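Local coordinates for FAD-binding oxidoreductase (Gulosibacter chungangensis, PDB 7PBG), which uses a covalently bound FAD to oxidise 4-alkylphenols, dehydrogenating 4-ethylphenol to 4-vinylphenol, at residues A[66-71]-A[189-194]; A[182-187]-A[218-223]; A[223-228]-A[502-507]. All coordinates share one frame; numbering follows the deposited sequence.

Interaction 1 (A[66-71]-A[189-194])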
loop_
_atom_site.group_PDB
_atom_site.type_symbol
_atom_site.label_atom_id
_atom_site.label_comp_id
_atom_site.label_asym_id
_atom_site.label_seq_id
_atom_site.Cartn_x
_atom_site.Cartn_y
_atom_site.Cartn_z
ATOM N N ASP A 66 -29.566 -2.066 2.782
ATOM C CA ASP A 66 -30.043 -3.434 2.428
ATOM C C ASP A 66 -28.947 -4.423 2.849
ATOM O O ASP A 66 -29.230 -5.428 3.483
ATOM C CB ASP A 66 -30.336 -3.611 0.948
ATOM C CG ASP A 66 -31.661 -3.019 0.488
ATOM O OD1 ASP A 66 -32.385 -2.434 1.322
ATOM O OD2 ASP A 66 -31.965 -3.179 -0.700
ATOM N N VAL A 67 -27.716 -4.178 2.440
ATOM C CA VAL A 67 -26.580 -5.058 2.866
ATOM C C VAL A 67 -26.564 -5.208 4.394
ATOM O O VAL A 67 -26.420 -6.358 4.909
ATOM C CB VAL A 67 -25.232 -4.570 2.300
ATOM C CG1 VAL A 67 -24.102 -5.453 2.804
ATOM C CG2 VAL A 67 -25.251 -4.588 0.804
ATOM N N GLN A 68 -26.693 -4.118 5.150
ATOM C CA GLN A 68 -26.657 -4.206 6.634
ATOM C C GLN A 68 -27.761 -5.145 7.140
ATOM O O GLN A 68 -27.498 -5.938 8.036
ATOM C CB GLN A 68 -26.835 -2.851 7.299
ATOM C CG GLN A 68 -25.783 -1.851 6.870
ATOM C CD GLN A 68 -26.051 -0.529 7.535
ATOM O OE1 GLN A 68 -26.661 0.353 6.925
ATOM N NE2 GLN A 68 -25.685 -0.428 8.813
ATOM N N VAL A 69 -28.980 -4.970 6.653
ATOM C CA VAL A 69 -30.137 -5.746 7.171
ATOM C C VAL A 69 -29.950 -7.197 6.771
ATOM O O VAL A 69 -30.257 -8.070 7.605
ATOM C CB VAL A 69 -31.518 -5.194 6.754
ATOM C CG1 VAL A 69 -31.732 -5.145 5.280
ATOM C CG2 VAL A 69 -32.661 -5.978 7.407
ATOM N N ILE A 70 -29.455 -7.482 5.564
ATOM C CA ILE A 70 -29.172 -8.897 5.143
ATOM C C ILE A 70 -28.136 -9.531 6.087
ATOM O O ILE A 70 -28.291 -10.707 6.517
ATOM C CB ILE A 70 -28.707 -8.961 3.678
ATOM C CG1 ILE A 70 -29.847 -8.594 2.719
ATOM C CG2 ILE A 70 -28.088 -10.309 3.324
ATOM C CD1 ILE A 70 -29.356 -8.057 1.383
ATOM N N VAL A 71 -27.088 -8.793 6.413
ATOM C CA VAL A 71 -26.013 -9.333 7.292
ATOM C C VAL A 71 -26.585 -9.629 8.692
ATOM O O VAL A 71 -26.196 -10.654 9.299
ATOM C CB VAL A 71 -24.850 -8.337 7.337
ATOM C CG1 VAL A 71 -23.885 -8.723 8.451
ATOM C CG2 VAL A 71 -24.126 -8.309 5.999
ATOM N N GLY A 189 -23.030 -6.061 10.653
ATOM C CA GLY A 189 -23.937 -5.080 10.024
ATOM C C GLY A 189 -23.498 -3.634 10.221
ATOM O O GLY A 189 -24.175 -2.751 9.701
ATOM N N GLU A 190 -22.453 -3.357 11.002
ATOM C CA GLU A 190 -21.978 -1.960 11.228
ATOM C C GLU A 190 -21.267 -1.455 9.962
ATOM O O GLU A 190 -20.453 -2.202 9.334
ATOM C CB GLU A 190 -20.997 -1.871 12.407
ATOM C CG GLU A 190 -21.660 -1.978 13.770
ATOM C CD GLU A 190 -22.907 -1.121 13.947
ATOM O OE1 GLU A 190 -22.791 0.131 13.962
ATOM O OE2 GLU A 190 -23.996 -1.698 14.031
ATOM N N VAL A 191 -21.462 -0.186 9.666
ATOM C CA VAL A 191 -20.796 0.431 8.489
ATOM C C VAL A 191 -19.488 1.049 8.982
ATOM O O VAL A 191 -19.503 1.872 9.950
ATOM C CB VAL A 191 -21.648 1.466 7.749
ATOM C CG1 VAL A 191 -20.879 2.057 6.587
ATOM C CG2 VAL A 191 -22.944 0.876 7.222
ATOM N N LEU A 192 -18.414 0.729 8.262
ATOM C CA LEU A 192 -17.061 1.274 8.500
ATOM C C LEU A 192 -16.675 2.078 7.260
ATOM O O LEU A 192 -16.864 1.587 6.133
ATOM C CB LEU A 192 -16.103 0.106 8.689
ATOM C CG LEU A 192 -14.613 0.436 8.534
ATOM C CD1 LEU A 192 -14.164 1.198 9.765
ATOM C CD2 LEU A 192 -13.770 -0.843 8.393
ATOM N N ARG A 193 -16.124 3.263 7.450
ATOM C CA ARG A 193 -15.469 4.035 6.379
ATOM C C ARG A 193 -13.983 4.092 6.714
ATOM O O ARG A 193 -13.607 4.605 7.817
ATOM C CB ARG A 193 -16.149 5.386 6.229
ATOM C CG ARG A 193 -17.550 5.300 5.637
ATOM C CD ARG A 193 -18.143 6.632 5.415
ATOM N NE ARG A 193 -19.331 6.531 4.567
ATOM C CZ ARG A 193 -19.942 7.548 3.978
ATOM N NH1 ARG A 193 -19.511 8.796 4.143
ATOM N NH2 ARG A 193 -20.967 7.296 3.175
ATOM N N THR A 194 -13.158 3.595 5.790
ATOM C CA THR A 194 -11.709 3.411 6.041
ATOM C C THR A 194 -11.039 4.779 5.926
ATOM O O THR A 194 -11.583 5.700 5.246
ATOM C CB THR A 194 -11.064 2.395 5.111
ATOM O OG1 THR A 194 -11.200 2.891 3.775
ATOM C CG2 THR A 194 -11.693 1.038 5.287
#

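Interaction 2 (A[182-187]-A[218-223])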
loop_
_atom_site.group_PDB
_atom_site.type_symbol
_atom_site.label_atom_id
_atom_site.label_comp_id
_atom_site.label_asym_id
_atom_site.label_seq_id
_atom_site.Cartn_x
_atom_site.Cartn_y
_atom_site.Cartn_z
ATOM N N MET A 182 -12.813 3.185 1.375
ATOM C CA MET A 182 -13.808 2.123 1.179
ATOM C C MET A 182 -14.900 2.326 2.220
ATOM O O MET A 182 -14.574 2.695 3.379
ATOM C CB MET A 182 -13.177 0.746 1.413
ATOM C CG MET A 182 -12.205 0.380 0.349
ATOM S SD MET A 182 -11.245 -1.065 0.821
ATOM C CE MET A 182 -12.464 -2.360 0.587
ATOM N N GLU A 183 -16.140 2.100 1.813
ATOM C CA GLU A 183 -17.237 1.870 2.766
ATOM C C GLU A 183 -17.437 0.362 2.837
ATOM O O GLU A 183 -17.537 -0.290 1.764
ATOM C CB GLU A 183 -18.506 2.602 2.319
ATOM C CG GLU A 183 -19.656 2.455 3.310
ATOM C CD GLU A 183 -20.880 3.266 2.901
ATOM O OE1 GLU A 183 -21.619 2.794 2.047
ATOM O OE2 GLU A 183 -21.053 4.393 3.389
ATOM N N VAL A 184 -17.522 -0.160 4.054
ATOM C CA VAL A 184 -17.555 -1.607 4.297
ATOM C C VAL A 184 -18.655 -1.876 5.308
ATOM O O VAL A 184 -18.629 -1.310 6.376
ATOM C CB VAL A 184 -16.169 -2.160 4.737
ATOM C CG1 VAL A 184 -16.199 -3.649 4.922
ATOM C CG2 VAL A 184 -15.079 -1.809 3.740
ATOM N N VAL A 185 -19.526 -2.817 4.993
ATOM C CA VAL A 185 -20.460 -3.377 6.011
ATOM C C VAL A 185 -19.716 -4.540 6.635
ATOM O O VAL A 185 -19.377 -5.505 5.950
ATOM C CB VAL A 185 -21.800 -3.777 5.388
ATOM C CG1 VAL A 185 -22.667 -4.452 6.438
ATOM C CG2 VAL A 185 -22.470 -2.587 4.757
ATOM N N LEU A 186 -19.471 -4.431 7.923
ATOM C CA LEU A 186 -18.766 -5.463 8.690
ATOM C C LEU A 186 -19.753 -6.598 8.988
ATOM O O LEU A 186 -20.935 -6.469 8.714
ATOM C CB LEU A 186 -18.168 -4.878 9.969
ATOM C CG LEU A 186 -17.112 -3.799 9.743
ATOM C CD1 LEU A 186 -16.758 -3.101 11.069
ATOM C CD2 LEU A 186 -15.879 -4.385 9.105
ATOM N N ALA A 187 -19.240 -7.677 9.530
ATOM C CA ALA A 187 -19.947 -8.975 9.682
ATOM C C ALA A 187 -21.060 -8.894 10.726
ATOM O O ALA A 187 -21.917 -9.772 10.657
ATOM C CB ALA A 187 -18.960 -10.072 10.013
ATOM N N GLY A 218 -6.105 -3.163 3.382
ATOM C CA GLY A 218 -5.489 -4.425 2.964
ATOM C C GLY A 218 -6.125 -5.617 3.652
ATOM O O GLY A 218 -6.043 -6.745 3.088
ATOM N N LEU A 219 -6.786 -5.429 4.814
ATOM C CA LEU A 219 -7.496 -6.555 5.469
ATOM C C LEU A 219 -8.639 -7.052 4.593
ATOM O O LEU A 219 -9.036 -8.199 4.755
ATOM C CB LEU A 219 -8.104 -6.119 6.790
ATOM C CG LEU A 219 -7.155 -5.906 7.943
ATOM C CD1 LEU A 219 -7.987 -5.789 9.208
ATOM C CD2 LEU A 219 -6.179 -7.044 8.031
ATOM N N PHE A 220 -9.198 -6.208 3.740
ATOM C CA PHE A 220 -10.387 -6.586 2.939
ATOM C C PHE A 220 -9.965 -7.192 1.597
ATOM O O PHE A 220 -10.852 -7.393 0.722
ATOM C CB PHE A 220 -11.310 -5.381 2.784
ATOM C CG PHE A 220 -11.806 -4.902 4.115
ATOM C CD1 PHE A 220 -12.651 -5.682 4.886
ATOM C CD2 PHE A 220 -11.278 -3.744 4.666
ATOM C CE1 PHE A 220 -13.031 -5.260 6.149
ATOM C CE2 PHE A 220 -11.714 -3.293 5.899
ATOM C CZ PHE A 220 -12.561 -4.068 6.660
ATOM N N GLU A 221 -8.681 -7.467 1.369
ATOM C CA GLU A 221 -8.269 -8.107 0.105
ATOM C C GLU A 221 -8.192 -9.627 0.277
ATOM O O GLU A 221 -7.551 -10.128 1.241
ATOM C CB GLU A 221 -7.049 -7.409 -0.497
ATOM C CG GLU A 221 -5.747 -7.841 0.045
ATOM C CD GLU A 221 -4.618 -7.332 -0.842
ATOM O OE1 GLU A 221 -4.809 -6.278 -1.487
ATOM O OE2 GLU A 221 -3.630 -8.041 -0.950
ATOM N N GLN A 222 -8.853 -10.337 -0.611
ATOM C CA GLN A 222 -8.876 -11.824 -0.624
ATOM C C GLN A 222 -9.244 -12.354 0.759
ATOM O O GLN A 222 -8.602 -13.288 1.277
ATOM C CB GLN A 222 -7.525 -12.379 -1.045
ATOM C CG GLN A 222 -7.171 -12.093 -2.497
ATOM C CD GLN A 222 -5.926 -12.840 -2.923
ATOM O OE1 GLN A 222 -5.350 -13.593 -2.131
ATOM N NE2 GLN A 222 -5.407 -12.544 -4.112
ATOM N N SER A 223 -10.263 -11.791 1.345
ATOM C CA SER A 223 -10.613 -12.157 2.735
ATOM C C SER A 223 -12.120 -12.179 2.860
ATOM O O SER A 223 -12.845 -11.920 1.875
ATOM C CB SER A 223 -9.972 -11.161 3.701
ATOM O OG SER A 223 -10.582 -9.891 3.477
#

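Interaction 3 (A[223-228]-A[502-507]). With FAD (flavin-adenine dinucleotide), chain C.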
loop_
_atom_site.group_PDB
_atom_site.type_symbol
_atom_site.label_atom_id
_atom_site.label_comp_id
_atom_site.label_asym_id
_atom_site.label_seq_id
_atom_site.Cartn_x
_atom_site.Cartn_y
_atom_site.Cartn_z
ATOM N N SER A 223 -10.263 -11.791 1.345
ATOM C CA SER A 223 -10.613 -12.157 2.735
ATOM C C SER A 223 -12.120 -12.179 2.860
ATOM O O SER A 223 -12.845 -11.920 1.875
ATOM C CB SER A 223 -9.972 -11.161 3.701
ATOM O OG SER A 223 -10.582 -9.891 3.477
ATOM N N ASN A 224 -12.570 -12.516 4.056
ATOM C CA ASN A 224 -13.998 -12.664 4.361
ATOM C C ASN A 224 -14.314 -11.854 5.633
ATOM O O ASN A 224 -14.889 -12.394 6.611
ATOM C CB ASN A 224 -14.289 -14.150 4.423
ATOM C CG ASN A 224 -13.346 -14.902 5.334
ATOM O OD1 ASN A 224 -12.445 -14.334 5.968
ATOM N ND2 ASN A 224 -13.522 -16.226 5.352
ATOM N N PHE A 225 -14.008 -10.558 5.632
ATOM C CA PHE A 225 -14.117 -9.724 6.853
ATOM C C PHE A 225 -15.182 -8.634 6.700
ATOM O O PHE A 225 -15.667 -8.087 7.706
ATOM C CB PHE A 225 -12.783 -9.072 7.184
ATOM C CG PHE A 225 -11.637 -10.011 7.440
ATOM C CD1 PHE A 225 -11.837 -11.338 7.801
ATOM C CD2 PHE A 225 -10.348 -9.566 7.232
ATOM C CE1 PHE A 225 -10.751 -12.163 8.041
ATOM C CE2 PHE A 225 -9.266 -10.394 7.455
ATOM C CZ PHE A 225 -9.482 -11.684 7.864
ATOM N N GLY A 226 -15.611 -8.357 5.485
ATOM C CA GLY A 226 -16.601 -7.298 5.301
ATOM C C GLY A 226 -17.142 -7.308 3.908
ATOM O O GLY A 226 -16.606 -8.020 3.058
ATOM N N ILE A 227 -18.117 -6.442 3.672
ATOM C CA ILE A 227 -18.764 -6.252 2.345
ATOM C C ILE A 227 -18.596 -4.793 1.908
ATOM O O ILE A 227 -19.118 -3.887 2.539
ATOM C CB ILE A 227 -20.211 -6.736 2.382
ATOM C CG1 ILE A 227 -20.302 -8.172 2.892
ATOM C CG2 ILE A 227 -20.865 -6.520 1.024
ATOM C CD1 ILE A 227 -21.734 -8.643 3.105
ATOM N N CYS A 228 -17.847 -4.558 0.833
ATOM C CA CYS A 228 -17.568 -3.209 0.345
ATOM C C CYS A 228 -18.770 -2.680 -0.490
ATOM O O CYS A 228 -19.311 -3.421 -1.328
ATOM C CB CYS A 228 -16.352 -3.221 -0.528
ATOM S SG CYS A 228 -15.868 -1.550 -1.016
ATOM N N GLU A 502 -7.078 -16.120 11.018
ATOM C CA GLU A 502 -8.191 -16.722 11.798
ATOM C C GLU A 502 -8.527 -15.859 13.023
ATOM O O GLU A 502 -9.697 -15.735 13.390
ATOM C CB GLU A 502 -7.812 -18.111 12.297
ATOM C CG GLU A 502 -7.829 -19.191 11.250
ATOM C CD GLU A 502 -7.167 -20.496 11.698
ATOM O OE1 GLU A 502 -6.803 -20.687 12.970
ATOM O OE2 GLU A 502 -7.008 -21.327 10.817
ATOM N N ARG A 503 -7.520 -15.368 13.742
ATOM C CA ARG A 503 -7.771 -14.487 14.917
ATOM C C ARG A 503 -8.503 -13.216 14.499
ATOM O O ARG A 503 -9.443 -12.817 15.187
ATOM C CB ARG A 503 -6.457 -14.117 15.598
ATOM C CG ARG A 503 -5.815 -15.304 16.281
ATOM C CD ARG A 503 -5.100 -14.914 17.545
ATOM N NE ARG A 503 -4.282 -16.038 17.970
ATOM C CZ ARG A 503 -2.981 -15.989 18.241
ATOM N NH1 ARG A 503 -2.355 -17.096 18.605
ATOM N NH2 ARG A 503 -2.306 -14.852 18.161
ATOM N N ILE A 504 -8.103 -12.627 13.388
ATOM C CA ILE A 504 -8.785 -11.417 12.852
ATOM C C ILE A 504 -10.219 -11.795 12.442
ATOM O O ILE A 504 -11.162 -11.023 12.743
ATOM C CB ILE A 504 -7.989 -10.768 11.707
ATOM C CG1 ILE A 504 -6.634 -10.267 12.201
ATOM C CG2 ILE A 504 -8.801 -9.667 11.031
ATOM C CD1 ILE A 504 -5.636 -10.056 11.089
ATOM N N LYS A 505 -10.353 -12.926 11.749
ATOM C CA LYS A 505 -11.658 -13.447 11.278
ATOM C C LYS A 505 -12.613 -13.541 12.470
ATOM O O LYS A 505 -13.740 -13.062 12.346
ATOM C CB LYS A 505 -11.489 -14.845 10.687
ATOM C CG LYS A 505 -12.747 -15.545 10.254
ATOM C CD LYS A 505 -13.529 -14.750 9.276
ATOM C CE LYS A 505 -14.676 -15.549 8.728
ATOM N NZ LYS A 505 -15.543 -14.701 7.883
ATOM N N ASP A 506 -12.184 -14.144 13.560
ATOM C CA ASP A 506 -13.089 -14.416 14.702
ATOM C C ASP A 506 -13.346 -13.099 15.444
ATOM O O ASP A 506 -14.431 -12.972 16.008
ATOM C CB ASP A 506 -12.575 -15.515 15.607
ATOM C CG ASP A 506 -12.411 -16.884 14.944
ATOM O OD1 ASP A 506 -13.224 -17.247 14.057
ATOM O OD2 ASP A 506 -11.475 -17.606 15.359
ATOM N N ALA A 507 -12.428 -12.140 15.354
ATOM C CA ALA A 507 -12.560 -10.793 15.948
ATOM C C ALA A 507 -13.647 -10.030 15.198
ATOM O O ALA A 507 -14.527 -9.456 15.841
ATOM C CB ALA A 507 -11.248 -10.053 15.904
HETATM P PA FAD C . -15.910 -10.173 -8.330
HETATM O O1A FAD C . -16.174 -11.570 -8.791
HETATM O O2A FAD C . -17.083 -9.246 -8.128
HETATM O O5B FAD C . -15.126 -10.254 -6.974
HETATM C C5B FAD C . -14.042 -11.152 -6.785
HETATM C C4B FAD C . -13.975 -11.487 -5.315
HETATM O O4B FAD C . -13.665 -10.299 -4.531
HETATM C C3B FAD C . -15.273 -12.017 -4.685
HETATM O O3B FAD C . -15.435 -13.413 -4.924
HETATM C C2B FAD C . -15.118 -11.601 -3.213
HETATM O O2B FAD C . -14.292 -12.538 -2.548
HETATM C C1B FAD C . -14.450 -10.237 -3.353
HETATM N N9A FAD C . -15.363 -9.130 -3.473
HETATM C C8A FAD C . -15.730 -8.519 -4.630
HETATM N N7A FAD C . -16.551 -7.531 -4.424
HETATM C C5A FAD C . -16.785 -7.531 -3.070
HETATM C C6A FAD C . -17.533 -6.683 -2.247
HETATM N N6A FAD C . -18.295 -5.688 -2.720
HETATM N N1A FAD C . -17.533 -6.956 -0.923
HETATM C C2A FAD C . -16.758 -7.972 -0.463
HETATM N N3A FAD C . -15.987 -8.809 -1.144
HETATM C C4A FAD C . -16.049 -8.529 -2.462
HETATM N N1 FAD C . -7.631 -10.724 -13.520
HETATM C C2 FAD C . -6.829 -9.687 -13.354
HETATM O O2 FAD C . -6.734 -9.115 -12.238
HETATM N N3 FAD C . -6.153 -9.148 -14.387
HETATM C C4 FAD C . -6.176 -9.685 -15.642
HETATM O O4 FAD C . -5.589 -9.102 -16.574
HETATM C C4X FAD C . -6.964 -10.800 -15.854
HETATM N N5 FAD C . -6.972 -11.322 -17.051
HETATM C C5X FAD C . -7.774 -12.423 -17.235
HETATM C C6 FAD C . -7.820 -12.987 -18.518
HETATM C C7 FAD C . -8.640 -14.058 -18.812
HETATM C C7M FAD C . -8.666 -14.620 -20.218
HETATM C C8 FAD C . -9.457 -14.581 -17.786
HETATM C C8M FAD C . -10.362 -15.744 -18.056
HETATM C C9 FAD C . -9.394 -14.057 -16.511
HETATM C C9A FAD C . -8.571 -12.959 -16.199
HETATM N N10 FAD C . -8.530 -12.368 -14.940
HETATM C C10 FAD C . -7.729 -11.255 -14.729
HETATM C "C1'" FAD C . -9.402 -12.825 -13.827
HETATM C "C2'" FAD C . -10.760 -12.108 -13.782
HETATM O "O2'" FAD C . -11.339 -11.986 -15.126
HETATM C "C3'" FAD C . -10.729 -10.672 -13.218
HETATM O "O3'" FAD C . -9.906 -10.616 -12.079
HETATM C "C4'" FAD C . -12.094 -10.069 -12.863
HETATM O "O4'" FAD C . -12.020 -8.635 -12.888
HETATM C "C5'" FAD C . -12.562 -10.540 -11.512
HETATM O "O5'" FAD C . -13.993 -10.616 -11.440
HETATM P P FAD C . -14.868 -9.387 -10.920
HETATM O O1P FAD C . -16.272 -9.573 -11.415
HETATM O O2P FAD C . -14.134 -8.147 -11.316
HETATM O O3P FAD C . -14.831 -9.525 -9.327
#

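Interaction 1 (A[66-71]-A[189-194])
Gln68 and Val71, one turn apart on helix 64-77, meet Gly189 and Val191 at the bend of a β-hairpin between strands 179-186 and 191-193, joining helix to sheet within the PCMH-type FAD-binding domain. Gly189 comes first and lies closest to the helix, its CA 4.4 Å from the CA of Gln68. Its positive phi of 94° suits a residue without a side chain: a CB here would press against the carbonyl of Asp188 and would also crowd the carbonyl of Gln68. The backbone N of Gly189 is met by Val71 CG1 at 3.6 Å; with CG1 anti to the N of Val71, chi1 168°, the methyl is turned to it. The carbonyl oxygen of Gly189, in the next peptide, takes a hydrogen bond from Gln68 NE2 at 2.9 Å, with an N-H...O angle of 167°. NE2 lies almost on the line of the Gly189 C=O, and that oxygen lies in the plane of the Gln68 amide. Further along, Val191 starts the strand proper. Its backbone O is bound by Asn493 ND2 of the second subunit, so this hairpin faces the dimer partner as well as the helix. The Val191 side chain crosses that of Gln68 at about a right angle, and CG2 sits over the flat amide, 3.4 Å from Gln68 CD.

Interaction 2 (A[182-187]-A[218-223])
Phe220 packs against Met182, Val184 and Leu186 in a buried, wholly apolar contact, where the loop leading into strand 226-237 covers one surface of strand 179-186 in the antiparallel sheet next to the FAD. The three strand residues alternate along the chain, and each reaches the aromatic side chain with a methyl. Val184 is central: both of its methyls lie over the same ring face. CG1 makes a CH-π contact, 4.1 Å from the centroid of the Phe220 ring and 26° off its normal, while CG2 hangs 4.2 Å above the ring plane, over the middle. The Leu186 side chain crosses that of Phe220 at about a right angle, CD2 4.1 Å from Phe220 CZ. At the other end Met182 runs past Phe220 in the opposite direction, and a bend at its last torsion (chi3 75°) brings CE within 3.9 Å of Phe220 CB. Met182 also touches Cys228, and Leu192 of the adjoining strand touches the ring, so the packing continues across the sheet.

The loop that presents Phe220 is braced internally. A 3-10 segment, begun earlier, runs through 218-220, and Ser223 OG donates to Leu219 O at 2.6 Å, in the carbonyl plane on a lone pair. Beyond Phe220, Gln222 OE1 is bound by Gly213 N of the second subunit, which ties the same loop to the dimer interface. The strand's backbone pairs with strands 191-193 and 226-237, and the contact itself is dispersion and close fit: three methyl-bearing side chains hold the ring, with Val184 covering one face.

Interaction 3 (A[223-228]-A[502-507])
Lys505 NZ donates to the backbone oxygen of Asn224 at 2.7 Å, within the carbonyl plane. The ammonium group also forms a salt bridge with Asp509 and a hydrogen bond to Leu514 O, three partners for a buried charge. Bent at chi2 (56°), the Lys505 side chain crosses that of Asn224 at about a right angle, CE and NZ passing over the amide face, NZ 3.4 Å from Asn224 CG. That amide is held from its ND2 by the carbonyls of Asn515 and Ile521, whereas OD1 is buried without a partner. An alanine in place of Lys505 would probably leave Asn224 O and Leu514 O short of a donor and Asp509 without its counter-charge.

These bonds join helix 492-508 to the residues leading into strand 226-237, part of the antiparallel sheet of the FAD-binding domain. The apolar contacts centre on Phe225. Ile504 CG2 lies over one face, 4.0 Å from the ring centroid, in a CH-π contact; Ser223 CB covers the opposite face, and Lys505 CD lies at the edge, in plane.

Farther along, the Cys228 backbone reads the adenine of FAD: its N donates to N1A at 3.0 Å, and its O accepts from N6A at 2.8 Å.

In the fold
The three contacts share one antiparallel sheet, in which strand 179-186 lies between 191-193 and 226-237. Interaction 1 is partly buried and closes the hairpin end of the sheet against helix 64-77 with a polar side chain; interactions 2 and 3 are buried. Interaction 2 relies on apolar packing alone, whereas interaction 3 sets a buried ammonium-to-carbonyl bond beside separate aromatic packing. Those two are successive in the chain, sharing Ser223, and the strands behind them pair through Val185 N and Ile227 O. Ile227 also packs on Val67 and Val71, which links interaction 3 back to the helix of interaction 1. All three touch the second subunit.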